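Long-range contacts in exodeoxyribonuclease III (PDB 2JC4), which probably acts in DNA repair as a metal-dependent 3'-5' exonuclease that removes nucleotides from double-stranded DNA: residues A[67-71]-A[95-99]; A[88-92]-A[103-107]; A[120-124]-A[146-150]; A[138-142]-A[222-226]; A[176-180]-A[217-221]. All coordinates share one frame; numbering follows the deposited sequence.

Contact 1: A[67-71]-A[95-99]; sequences IVSRS and TVSGV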
# COMPACT_ATOMS: atom_id res chain seq x y z
N ILE A 67 -2.56 3.02 10.11
CA ILE A 67 -3.49 1.87 10.12
C ILE A 67 -4.74 2.29 10.90
O ILE A 67 -4.64 2.78 12.03
CB ILE A 67 -2.89 0.60 10.76
CG1 ILE A 67 -1.68 0.10 9.95
CG2 ILE A 67 -3.95 -0.48 10.87
CD1 ILE A 67 -0.84 -0.93 10.67
N VAL A 68 -5.89 2.12 10.28
CA VAL A 68 -7.15 2.62 10.86
C VAL A 68 -8.10 1.43 10.91
O VAL A 68 -8.27 0.74 9.90
CB VAL A 68 -7.74 3.73 10.00
CG1 VAL A 68 -9.04 4.24 10.61
CG2 VAL A 68 -6.72 4.87 9.78
N SER A 69 -8.68 1.14 12.08
CA SER A 69 -9.46 -0.08 12.21
C SER A 69 -10.52 0.03 13.30
O SER A 69 -10.36 0.81 14.23
CB SER A 69 -8.54 -1.28 12.51
OG SER A 69 -7.68 -1.00 13.61
N ARG A 70 -11.61 -0.72 13.18
CA ARG A 70 -12.58 -0.68 14.28
C ARG A 70 -12.11 -1.55 15.45
O ARG A 70 -12.48 -1.28 16.59
CB ARG A 70 -14.03 -0.91 13.83
CG ARG A 70 -14.62 0.43 13.29
CD ARG A 70 -16.09 0.67 13.53
NE ARG A 70 -16.34 1.25 14.85
CZ ARG A 70 -17.47 1.86 15.18
NH1 ARG A 70 -18.44 2.00 14.28
NH2 ARG A 70 -17.63 2.35 16.42
N SER A 71 -11.27 -2.54 15.16
CA SER A 71 -10.52 -3.26 16.21
C SER A 71 -9.26 -2.49 16.67
O SER A 71 -8.59 -1.84 15.88
CB SER A 71 -10.12 -4.65 15.72
OG SER A 71 -11.27 -5.48 15.64
N THR A 95 -1.06 -5.92 14.78
CA THR A 95 -1.90 -7.12 14.74
C THR A 95 -3.31 -6.64 15.06
O THR A 95 -3.56 -6.07 16.15
CB THR A 95 -1.44 -8.19 15.78
OG1 THR A 95 -0.05 -8.45 15.61
CG2 THR A 95 -2.22 -9.47 15.60
N VAL A 96 -4.20 -6.86 14.09
CA VAL A 96 -5.56 -6.34 14.10
C VAL A 96 -6.48 -7.52 13.91
O VAL A 96 -6.40 -8.20 12.87
CB VAL A 96 -5.80 -5.30 12.95
CG1 VAL A 96 -7.15 -4.64 13.11
CG2 VAL A 96 -4.70 -4.23 12.92
N SER A 97 -7.35 -7.80 14.89
CA SER A 97 -8.24 -8.99 14.78
C SER A 97 -7.48 -10.26 14.43
O SER A 97 -7.93 -11.03 13.57
CB SER A 97 -9.31 -8.78 13.72
OG SER A 97 -10.27 -7.83 14.12
N GLY A 98 -6.33 -10.46 15.04
CA GLY A 98 -5.52 -11.66 14.78
C GLY A 98 -4.79 -11.72 13.43
O GLY A 98 -4.13 -12.72 13.15
N VAL A 99 -4.89 -10.67 12.61
CA VAL A 99 -4.15 -10.63 11.34
C VAL A 99 -2.98 -9.65 11.50
O VAL A 99 -3.19 -8.52 11.95
CB VAL A 99 -5.06 -10.13 10.21
CG1 VAL A 99 -4.28 -10.01 8.90
CG2 VAL A 99 -6.25 -11.06 10.07

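Contact 2: A[88-92]-A[103-107]; sequences QRRVI and NVYCV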
# COMPACT_ATOMS: atom_id res chain seq x y z
N GLN A 88 12.72 8.31 7.29
CA GLN A 88 11.54 8.33 6.42
C GLN A 88 10.44 7.40 6.92
O GLN A 88 10.66 6.20 7.10
CB GLN A 88 11.92 8.00 4.96
CG GLN A 88 12.90 9.06 4.36
CD GLN A 88 13.02 9.03 2.84
OE1 GLN A 88 12.03 8.83 2.12
NE2 GLN A 88 14.24 9.21 2.36
N ARG A 89 9.26 7.97 7.10
CA ARG A 89 8.16 7.24 7.76
C ARG A 89 7.42 6.41 6.72
O ARG A 89 6.54 6.90 6.05
CB ARG A 89 7.25 8.23 8.49
CG ARG A 89 7.99 9.06 9.57
CD ARG A 89 8.88 8.14 10.45
NE ARG A 89 9.24 8.79 11.73
CZ ARG A 89 10.32 8.50 12.46
NH1 ARG A 89 11.20 7.56 12.07
NH2 ARG A 89 10.55 9.16 13.60
N ARG A 90 7.79 5.12 6.62
CA ARG A 90 7.34 4.27 5.48
C ARG A 90 6.77 2.92 5.84
O ARG A 90 6.17 2.28 4.97
CB ARG A 90 8.52 3.99 4.57
CG ARG A 90 8.97 5.24 3.82
CD ARG A 90 10.11 4.90 2.93
NE ARG A 90 10.51 6.06 2.13
CZ ARG A 90 9.92 6.44 0.99
NH1 ARG A 90 8.83 5.78 0.56
NH2 ARG A 90 10.40 7.50 0.31
N VAL A 91 6.97 2.47 7.09
CA VAL A 91 6.54 1.10 7.48
C VAL A 91 5.90 1.17 8.88
O VAL A 91 6.51 1.65 9.86
CB VAL A 91 7.74 0.12 7.52
CG1 VAL A 91 7.30 -1.33 7.88
CG2 VAL A 91 8.52 0.13 6.20
N ILE A 92 4.66 0.71 8.97
CA ILE A 92 4.02 0.51 10.26
C ILE A 92 3.32 -0.83 10.21
O ILE A 92 2.72 -1.20 9.19
CB ILE A 92 3.02 1.69 10.58
CG1 ILE A 92 2.52 1.57 12.04
CG2 ILE A 92 1.85 1.79 9.55
CD1 ILE A 92 1.76 2.81 12.52
N ASN A 103 1.88 -2.28 6.71
CA ASN A 103 1.57 -1.24 5.73
C ASN A 103 2.87 -0.57 5.29
O ASN A 103 3.66 -0.12 6.12
CB ASN A 103 0.65 -0.22 6.40
CG ASN A 103 0.33 0.99 5.53
OD1 ASN A 103 0.43 0.93 4.30
ND2 ASN A 103 -0.10 2.08 6.17
N VAL A 104 3.07 -0.47 3.98
CA VAL A 104 4.28 0.11 3.41
C VAL A 104 3.96 1.26 2.44
O VAL A 104 3.04 1.17 1.63
CB VAL A 104 5.13 -0.99 2.68
CG1 VAL A 104 5.82 -1.89 3.70
CG2 VAL A 104 4.28 -1.84 1.62
N TYR A 105 4.73 2.32 2.55
CA TYR A 105 4.81 3.30 1.49
C TYR A 105 6.25 3.16 0.95
O TYR A 105 7.20 3.72 1.53
CB TYR A 105 4.53 4.74 2.01
CG TYR A 105 4.87 5.72 0.93
CD1 TYR A 105 4.38 5.53 -0.37
CD2 TYR A 105 5.75 6.80 1.16
CE1 TYR A 105 4.72 6.41 -1.42
CE2 TYR A 105 6.09 7.70 0.11
CZ TYR A 105 5.58 7.47 -1.17
OH TYR A 105 5.92 8.28 -2.24
N CYS A 106 6.42 2.36 -0.12
CA CYS A 106 7.76 1.96 -0.55
C CYS A 106 8.42 3.10 -1.31
O CYS A 106 7.73 3.95 -1.92
CB CYS A 106 7.72 0.74 -1.47
SG CYS A 106 7.05 -0.74 -0.65
N VAL A 107 9.74 3.08 -1.30
CA VAL A 107 10.53 4.10 -2.01
C VAL A 107 10.15 4.19 -3.49
O VAL A 107 10.21 3.20 -4.23
CB VAL A 107 12.05 3.86 -1.85
CG1 VAL A 107 12.84 5.01 -2.46
CG2 VAL A 107 12.40 3.68 -0.37
O HOH W 1 8.87 7.74 -2.28

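Contact 3: A[120-124]-A[146-150]; sequences KEQWF and DFNIA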
# COMPACT_ATOMS: atom_id res chain seq x y z
N LYS A 120 16.18 2.91 -2.82
CA LYS A 120 15.11 1.95 -3.05
C LYS A 120 15.59 0.51 -2.88
O LYS A 120 14.92 -0.31 -2.25
CB LYS A 120 14.47 2.12 -4.45
CG LYS A 120 13.17 1.35 -4.64
CD LYS A 120 12.52 1.66 -6.01
CE LYS A 120 11.08 1.09 -6.12
NZ LYS A 120 10.33 1.63 -7.30
N GLU A 121 16.75 0.18 -3.49
CA GLU A 121 17.31 -1.17 -3.41
C GLU A 121 17.58 -1.57 -1.97
O GLU A 121 17.21 -2.65 -1.55
CB GLU A 121 18.60 -1.27 -4.24
CG GLU A 121 19.28 -2.65 -4.24
CD GLU A 121 20.58 -2.65 -5.03
OE1 GLU A 121 21.11 -1.57 -5.38
OE2 GLU A 121 21.07 -3.74 -5.32
N GLN A 122 18.23 -0.69 -1.21
CA GLN A 122 18.64 -1.06 0.16
C GLN A 122 17.40 -1.18 1.05
O GLN A 122 17.35 -2.01 1.97
CB GLN A 122 19.57 0.02 0.73
CG GLN A 122 20.84 0.32 -0.14
CD GLN A 122 21.58 1.62 0.29
OE1 GLN A 122 20.96 2.67 0.58
NE2 GLN A 122 22.91 1.56 0.31
N TRP A 123 16.43 -0.30 0.80
CA TRP A 123 15.19 -0.23 1.57
C TRP A 123 14.38 -1.53 1.32
O TRP A 123 13.88 -2.16 2.26
CB TRP A 123 14.42 1.05 1.20
CG TRP A 123 13.21 1.28 2.05
CD1 TRP A 123 13.14 2.03 3.20
CD2 TRP A 123 11.92 0.74 1.84
NE1 TRP A 123 11.85 1.99 3.71
CE2 TRP A 123 11.10 1.18 2.90
CE3 TRP A 123 11.38 -0.12 0.89
CZ2 TRP A 123 9.77 0.80 3.01
CZ3 TRP A 123 10.05 -0.48 1.00
CH2 TRP A 123 9.26 -0.01 2.05
N PHE A 124 14.23 -1.93 0.07
CA PHE A 124 13.54 -3.20 -0.20
C PHE A 124 14.22 -4.44 0.42
O PHE A 124 13.53 -5.39 0.86
CB PHE A 124 13.32 -3.39 -1.70
CG PHE A 124 12.00 -2.83 -2.18
CD1 PHE A 124 11.88 -1.49 -2.58
CD2 PHE A 124 10.87 -3.64 -2.20
CE1 PHE A 124 10.68 -0.95 -3.01
CE2 PHE A 124 9.63 -3.12 -2.63
CZ PHE A 124 9.53 -1.78 -3.05
N ASP A 146 1.65 0.89 -1.18
CA ASP A 146 2.11 1.40 -2.45
C ASP A 146 3.51 0.88 -2.57
O ASP A 146 4.40 1.29 -1.81
CB ASP A 146 2.09 2.91 -2.39
CG ASP A 146 2.60 3.56 -3.67
OD1 ASP A 146 3.03 2.85 -4.61
OD2 ASP A 146 2.53 4.81 -3.70
N PHE A 147 3.71 -0.07 -3.49
CA PHE A 147 5.01 -0.70 -3.66
C PHE A 147 5.83 0.07 -4.68
O PHE A 147 7.02 -0.13 -4.74
CB PHE A 147 4.88 -2.18 -4.08
CG PHE A 147 4.38 -3.07 -3.00
CD1 PHE A 147 3.00 -3.09 -2.70
CD2 PHE A 147 5.26 -3.89 -2.26
CE1 PHE A 147 2.50 -3.88 -1.67
CE2 PHE A 147 4.75 -4.71 -1.23
CZ PHE A 147 3.36 -4.70 -0.95
N ASN A 148 5.19 0.97 -5.45
CA ASN A 148 5.92 1.71 -6.49
C ASN A 148 6.66 0.78 -7.44
O ASN A 148 7.68 1.13 -7.99
CB ASN A 148 6.90 2.72 -5.85
CG ASN A 148 6.26 4.07 -5.64
OD1 ASN A 148 5.69 4.67 -6.59
ND2 ASN A 148 6.32 4.57 -4.41
N ILE A 149 6.09 -0.41 -7.62
CA ILE A 149 6.59 -1.40 -8.57
C ILE A 149 5.37 -2.05 -9.22
O ILE A 149 4.40 -2.50 -8.54
CB ILE A 149 7.49 -2.49 -7.91
CG1 ILE A 149 8.77 -1.89 -7.29
CG2 ILE A 149 7.84 -3.63 -8.97
CD1 ILE A 149 9.52 -2.91 -6.43
N ALA A 150 5.45 -2.11 -10.55
CA ALA A 150 4.46 -2.73 -11.42
C ALA A 150 5.00 -4.11 -11.80
O ALA A 150 5.97 -4.23 -12.55
CB ALA A 150 4.26 -1.85 -12.65

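Contact 4: A[138-142]-A[222-226]; sequences HGKLV and SPAMA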
# COMPACT_ATOMS: atom_id res chain seq x y z
N HIS A 138 3.30 -15.26 12.38
CA HIS A 138 1.90 -14.93 12.08
C HIS A 138 1.44 -15.65 10.83
O HIS A 138 1.79 -15.26 9.71
CB HIS A 138 1.71 -13.42 11.85
CG HIS A 138 2.21 -12.57 12.97
ND1 HIS A 138 1.45 -12.28 14.08
CD2 HIS A 138 3.40 -11.94 13.14
CE1 HIS A 138 2.15 -11.50 14.89
NE2 HIS A 138 3.33 -11.27 14.34
N GLY A 139 0.60 -16.67 11.02
CA GLY A 139 0.03 -17.45 9.89
C GLY A 139 -0.93 -16.58 9.08
O GLY A 139 -1.10 -16.75 7.86
N LYS A 140 -1.58 -15.63 9.75
CA LYS A 140 -2.42 -14.72 8.99
C LYS A 140 -1.62 -13.41 8.87
O LYS A 140 -1.42 -12.71 9.84
CB LYS A 140 -3.76 -14.52 9.68
CG LYS A 140 -4.60 -15.78 9.67
CD LYS A 140 -5.93 -15.52 10.35
CE LYS A 140 -6.88 -16.73 10.22
NZ LYS A 140 -8.16 -16.44 10.93
N LEU A 141 -1.09 -13.14 7.68
CA LEU A 141 -0.28 -11.94 7.52
C LEU A 141 -0.60 -11.27 6.19
O LEU A 141 -0.79 -11.95 5.20
CB LEU A 141 1.22 -12.26 7.68
CG LEU A 141 2.22 -11.08 7.50
CD1 LEU A 141 3.41 -11.18 8.52
CD2 LEU A 141 2.72 -10.94 6.02
N VAL A 142 -0.72 -9.94 6.22
CA VAL A 142 -0.99 -9.13 5.01
C VAL A 142 0.05 -8.05 4.89
O VAL A 142 0.18 -7.20 5.77
CB VAL A 142 -2.43 -8.51 5.00
CG1 VAL A 142 -2.68 -7.78 3.71
CG2 VAL A 142 -3.50 -9.58 5.12
N SER A 222 -0.39 -14.15 3.15
CA SER A 222 0.09 -15.47 3.51
C SER A 222 -0.92 -16.53 3.02
O SER A 222 -2.10 -16.20 2.75
CB SER A 222 0.21 -15.60 5.04
OG SER A 222 -1.05 -15.37 5.64
N PRO A 223 -0.48 -17.80 2.92
CA PRO A 223 -1.41 -18.81 2.42
C PRO A 223 -2.73 -18.93 3.17
O PRO A 223 -3.75 -19.14 2.52
CB PRO A 223 -0.63 -20.12 2.53
CG PRO A 223 0.75 -19.78 2.68
CD PRO A 223 0.85 -18.35 3.19
N ALA A 224 -2.72 -18.80 4.50
CA ALA A 224 -3.96 -18.92 5.29
C ALA A 224 -4.97 -17.86 4.86
O ALA A 224 -6.17 -18.11 4.85
CB ALA A 224 -3.68 -18.82 6.81
N MET A 225 -4.46 -16.68 4.50
CA MET A 225 -5.29 -15.61 3.95
C MET A 225 -5.67 -15.86 2.48
O MET A 225 -6.82 -15.64 2.08
CB MET A 225 -4.60 -14.23 4.13
CG MET A 225 -4.37 -13.81 5.62
SD MET A 225 -5.90 -13.61 6.59
CE MET A 225 -6.42 -11.94 6.10
N ALA A 226 -4.73 -16.35 1.68
CA ALA A 226 -5.03 -16.73 0.28
C ALA A 226 -6.18 -17.73 0.18
O ALA A 226 -7.05 -17.61 -0.69
CB ALA A 226 -3.78 -17.29 -0.41
O HOH W 2 -0.26 -18.80 6.36

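Contact 5: A[176-180]-A[217-221]; sequences FQNLL and DHILV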
# COMPACT_ATOMS: atom_id res chain seq x y z
N PHE A 176 10.23 -7.12 -6.14
CA PHE A 176 8.87 -7.52 -5.86
C PHE A 176 8.79 -9.06 -5.76
O PHE A 176 8.15 -9.60 -4.85
CB PHE A 176 7.91 -6.97 -6.93
CG PHE A 176 6.45 -7.33 -6.68
CD1 PHE A 176 5.70 -6.65 -5.71
CD2 PHE A 176 5.85 -8.37 -7.38
CE1 PHE A 176 4.37 -6.98 -5.48
CE2 PHE A 176 4.50 -8.70 -7.14
CZ PHE A 176 3.78 -7.99 -6.21
N GLN A 177 9.48 -9.75 -6.67
CA GLN A 177 9.52 -11.21 -6.63
C GLN A 177 10.15 -11.71 -5.33
O GLN A 177 9.69 -12.72 -4.76
CB GLN A 177 10.22 -11.80 -7.89
CG GLN A 177 10.12 -13.35 -8.04
CD GLN A 177 8.69 -13.84 -8.14
OE1 GLN A 177 7.93 -13.36 -8.98
NE2 GLN A 177 8.30 -14.77 -7.27
N ASN A 178 11.15 -10.99 -4.81
CA ASN A 178 11.77 -11.40 -3.55
C ASN A 178 10.80 -11.43 -2.37
O ASN A 178 10.96 -12.21 -1.42
CB ASN A 178 12.97 -10.54 -3.21
CG ASN A 178 14.08 -10.66 -4.23
OD1 ASN A 178 14.13 -11.61 -4.99
ND2 ASN A 178 15.01 -9.68 -4.24
N LEU A 179 9.79 -10.57 -2.40
CA LEU A 179 8.73 -10.58 -1.39
C LEU A 179 7.79 -11.78 -1.58
O LEU A 179 7.50 -12.49 -0.65
CB LEU A 179 7.95 -9.25 -1.44
CG LEU A 179 8.72 -7.99 -1.02
CD1 LEU A 179 7.88 -6.73 -1.33
CD2 LEU A 179 9.15 -8.03 0.48
N LEU A 180 7.30 -11.99 -2.80
CA LEU A 180 6.51 -13.19 -3.10
C LEU A 180 7.24 -14.49 -2.68
O LEU A 180 6.59 -15.41 -2.13
CB LEU A 180 6.18 -13.26 -4.60
CG LEU A 180 5.35 -12.10 -5.18
CD1 LEU A 180 5.09 -12.32 -6.67
CD2 LEU A 180 4.03 -11.87 -4.40
N ASP A 217 -0.09 -0.50 -6.42
CA ASP A 217 -0.61 -0.73 -5.09
C ASP A 217 -1.12 -2.15 -4.97
O ASP A 217 -2.03 -2.59 -5.75
CB ASP A 217 -1.74 0.28 -4.82
CG ASP A 217 -1.26 1.71 -4.93
OD1 ASP A 217 -0.77 2.21 -3.92
OD2 ASP A 217 -1.44 2.35 -6.01
N HIS A 218 -0.57 -2.89 -3.99
CA HIS A 218 -0.78 -4.37 -3.97
C HIS A 218 -1.19 -4.84 -2.60
O HIS A 218 -0.97 -4.14 -1.62
CB HIS A 218 0.50 -5.12 -4.39
CG HIS A 218 1.07 -4.67 -5.71
ND1 HIS A 218 0.35 -4.71 -6.87
CD2 HIS A 218 2.26 -4.09 -6.02
CE1 HIS A 218 1.08 -4.21 -7.86
NE2 HIS A 218 2.25 -3.84 -7.37
N ILE A 219 -1.73 -6.06 -2.53
CA ILE A 219 -2.06 -6.67 -1.23
C ILE A 219 -1.47 -8.08 -1.27
O ILE A 219 -1.90 -8.91 -2.06
CB ILE A 219 -3.59 -6.72 -0.98
CG1 ILE A 219 -4.17 -5.29 -0.94
CG2 ILE A 219 -3.88 -7.40 0.39
CD1 ILE A 219 -5.66 -5.23 -0.88
N LEU A 220 -0.40 -8.31 -0.51
CA LEU A 220 0.32 -9.58 -0.57
C LEU A 220 -0.07 -10.36 0.68
O LEU A 220 -0.07 -9.81 1.80
CB LEU A 220 1.85 -9.38 -0.66
CG LEU A 220 2.48 -8.43 -1.71
CD1 LEU A 220 3.98 -8.71 -1.85
CD2 LEU A 220 1.80 -8.47 -3.03
N VAL A 221 -0.47 -11.63 0.50
CA VAL A 221 -1.10 -12.38 1.60
C VAL A 221 -0.40 -13.73 1.89
O VAL A 221 0.09 -14.39 0.97
CB VAL A 221 -2.66 -12.59 1.35
CG1 VAL A 221 -3.40 -11.23 1.17
CG2 VAL A 221 -2.91 -13.47 0.10

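Contact 1: A[67-71]-A[95-99]
V96 sends both its methyls toward the strand of I67 and S69, across the interior of a DNase I-like sandwich: 65-69 belongs to one of the two mixed sheets and 91-96 to the other. No backbone bond joins 67-71 to 95-99, and the contact is made by side chains alone. With chi1 at -172°, V96 CG1 lies anti to the backbone N and meets the serine side, where it is 3.7 Å from S69 CB and 4.0 Å from S71 CB. The other branch, V96 CG2, approaches I67 CG2 in a looser apolar touch, at 4.3 Å; I67 continues toward I92 and A94, and I29 also borders V96. S69 turns its OG between its own N and carbonyl carbon (chi1 52°), which directs the hydroxyl along its own chain. From there it donates to S71 O at 2.6 Å, in the carbonyl plane, tying the strand end to the bend that follows, while S69 CB and OG both lie against V96 CG1. Beyond V96 the chain reverses in a type I' turn, V96 to V99, the tight turn of the hairpin 91-96/99-105. S97, on that turn with positive phi, meets S71 hydroxyl to hydroxyl: S71 OG donates to S97 OG at 3.0 Å.

Contact 2: A[88-92]-A[103-107]
R90 reaches along the strand end of Y105 with its chain extended from CG to NE, and its NH1 donates to Y105 O at 2.8 Å. The oxygen lies in the guanidinium plane, but the donor stands 46° out of the carbonyl plane, so the bond does not follow a lone pair. V107 CG2 covers one guanidinium face, 3.9 Å above its centre, while NH1 also comes within 3.3 Å of Y105 CD2. Water 1 joins R90 NH2 to Y105 OH, 3.0 Å from each. Behind this, the backbones pair as the antiparallel hairpin of strands 91-96 and 99-105: Y105 N donates to R90 O at 2.8 Å, and I92 and N103 exchange two bonds as a hydrogen-bonded pair. V91 and V104, a non-hydrogen-bonded pair, lie side by side on one face; I92 and N103 occupy the other, where the N103 amide binds Q33 and L32. In the second shell, Q88 OE1, which also accepts from N63 ND2, takes R90 NH2 at 2.8 Å and NE weakly, and so limits the guanidinium's rotation. Q88 touches the bound dihydrogenphosphate. Y105, predicted to be an active-site residue, packs on E34, a magnesium ligand, and on D146.

Contact 3: A[120-124]-A[146-150]
K120 carries a buried ammonium group down to the backbone of a loop: NZ donates to N148 O at 2.8 Å, coming from 39° above the carbonyl plane and not along a lone pair. The fully extended chain, with CG anti to the backbone N (chi1 -168°), gives it this reach from helix 115-135. E172 forms a salt bridge with NZ and N108 O also accepts from it, so the buried charge has several partners. One turn on, F124 points its CZ at the same loop. F147 O lies at the edge of the ring, 3.4 Å from F124 CZ, and I149, pointing back at F124, brings CD1 to within 3.6 Å of the same carbon; W123 CZ3 covers one face of the phenyl. The loop is itself folded by an Asx turn: D146 OD1 accepts from N148 N at 3.0 Å, 32° out of the carboxylate plane. N148 adopts positive phi, and its ND2 donates to C106 O. K120 and F124 thus contact the loop that carries D146 and N148, the Asp-x-Asn element of AP endonuclease-type active sites, where D146 is predicted to act as proton donor or acceptor and N148 to stabilise the transition state.

Contact 4: A[138-142]-A[222-226]
S222 N donates to L141 O at 3.0 Å and so prolongs the antiparallel pairing of strands 217-221 and 141-144 by one bond. The next link is made by a side chain: S222 OG donates to G139 O at 2.6 Å and accepts from L141 N at 3.0 Å, with an N-H...O angle of 160°. The hydroxyl takes the position between its own N and carbonyl carbon (chi1 59°), which presents it to both backbone groups at once. S222 stands at the N-cap position of helix 223-226, yet its side chain makes no capping bond; it is bonded instead to the backbone of G139 and L141. This is where the sheet of the DNase I-like sandwich passes from strand into a short helix. G139 O has a further partner, water 2, which donates to it and accepts from A224 N, while A224 CB lies 3.5 Å from the same oxygen. M225 folds back, bent at chi2 and chi3, and crosses K140 and V142 at about right angles. Its sulfur rests 3.9 Å from K140 CB, and its terminal methyl, CE, meets V142 CG2 at the same separation. V99, from the neighbouring strand, closes on that methyl as well.

Contact 5: A[176-180]-A[217-221]
F176 leans over H218 with the two rings neither stacked nor edge to face: their planes stand at 55° and their centroids are 5.0 Å apart. The phenyl reaches one face of the imidazole, with F176 CZ 4.1 Å above the plane and displaced toward the rim, although the shortest approach is from F176 CE1 to H218 CD2, 3.6 Å. The F176 torsion, CG opposite the backbone N at -179°, swings the ring from helix 170-180 down to the strand. L220 fills the angle beside it, crossing the phenyl obliquely so that its CD2 comes to 3.8 Å from F176 CZ. The other branch, L220 CD1, touches L179 CB at 4.0 Å and L180 CD2 at 4.1 Å, so one leucine meets F176 and, a turn later, L179 and L180; L180 and L220 cross at about a right angle. The short segments run roughly together, their axes at 31° and 10.5 Å apart, as in the helix-on-sheet layering of an alpha/beta sandwich. H218 and L220 face the helix, whereas D217, I219 and V221 alternate to the other face and meet strand 250-254 of the second sheet. D217, predicted to be important for catalysis, bonds through OD2 to H247 and T199. No hydrogen bond spans helix and strand. The polar end of H218 is held by the loop, its NE2 bonded to I149 O; this is consistent with a proton on NE2 and fixes the ring's turn, leaving dispersion contacts to bind the helix.

Overall arrangement
From the N terminus, contact 1 closes first, bringing 95-99 of one sheet against 67-71 of the other. Contact 2 opens inside that loop and closes beyond it, so the two cross; they share strand 91-96 and touch through I67 and I92. Contact 3 follows in series, setting helix 115-135 against the loop after strand 141-144, and meets contact 2 at C106. Contact 4 opens before contact 3 has closed and crosses it, then makes the widest closure, from 138-142 to 222-226. Within that span lies contact 5, which lays helix 170-180 on strand 217-221. Contacts 2, 3 and 5 gather round the predicted active site; contacts 1 and 4 meet at V99, away from it.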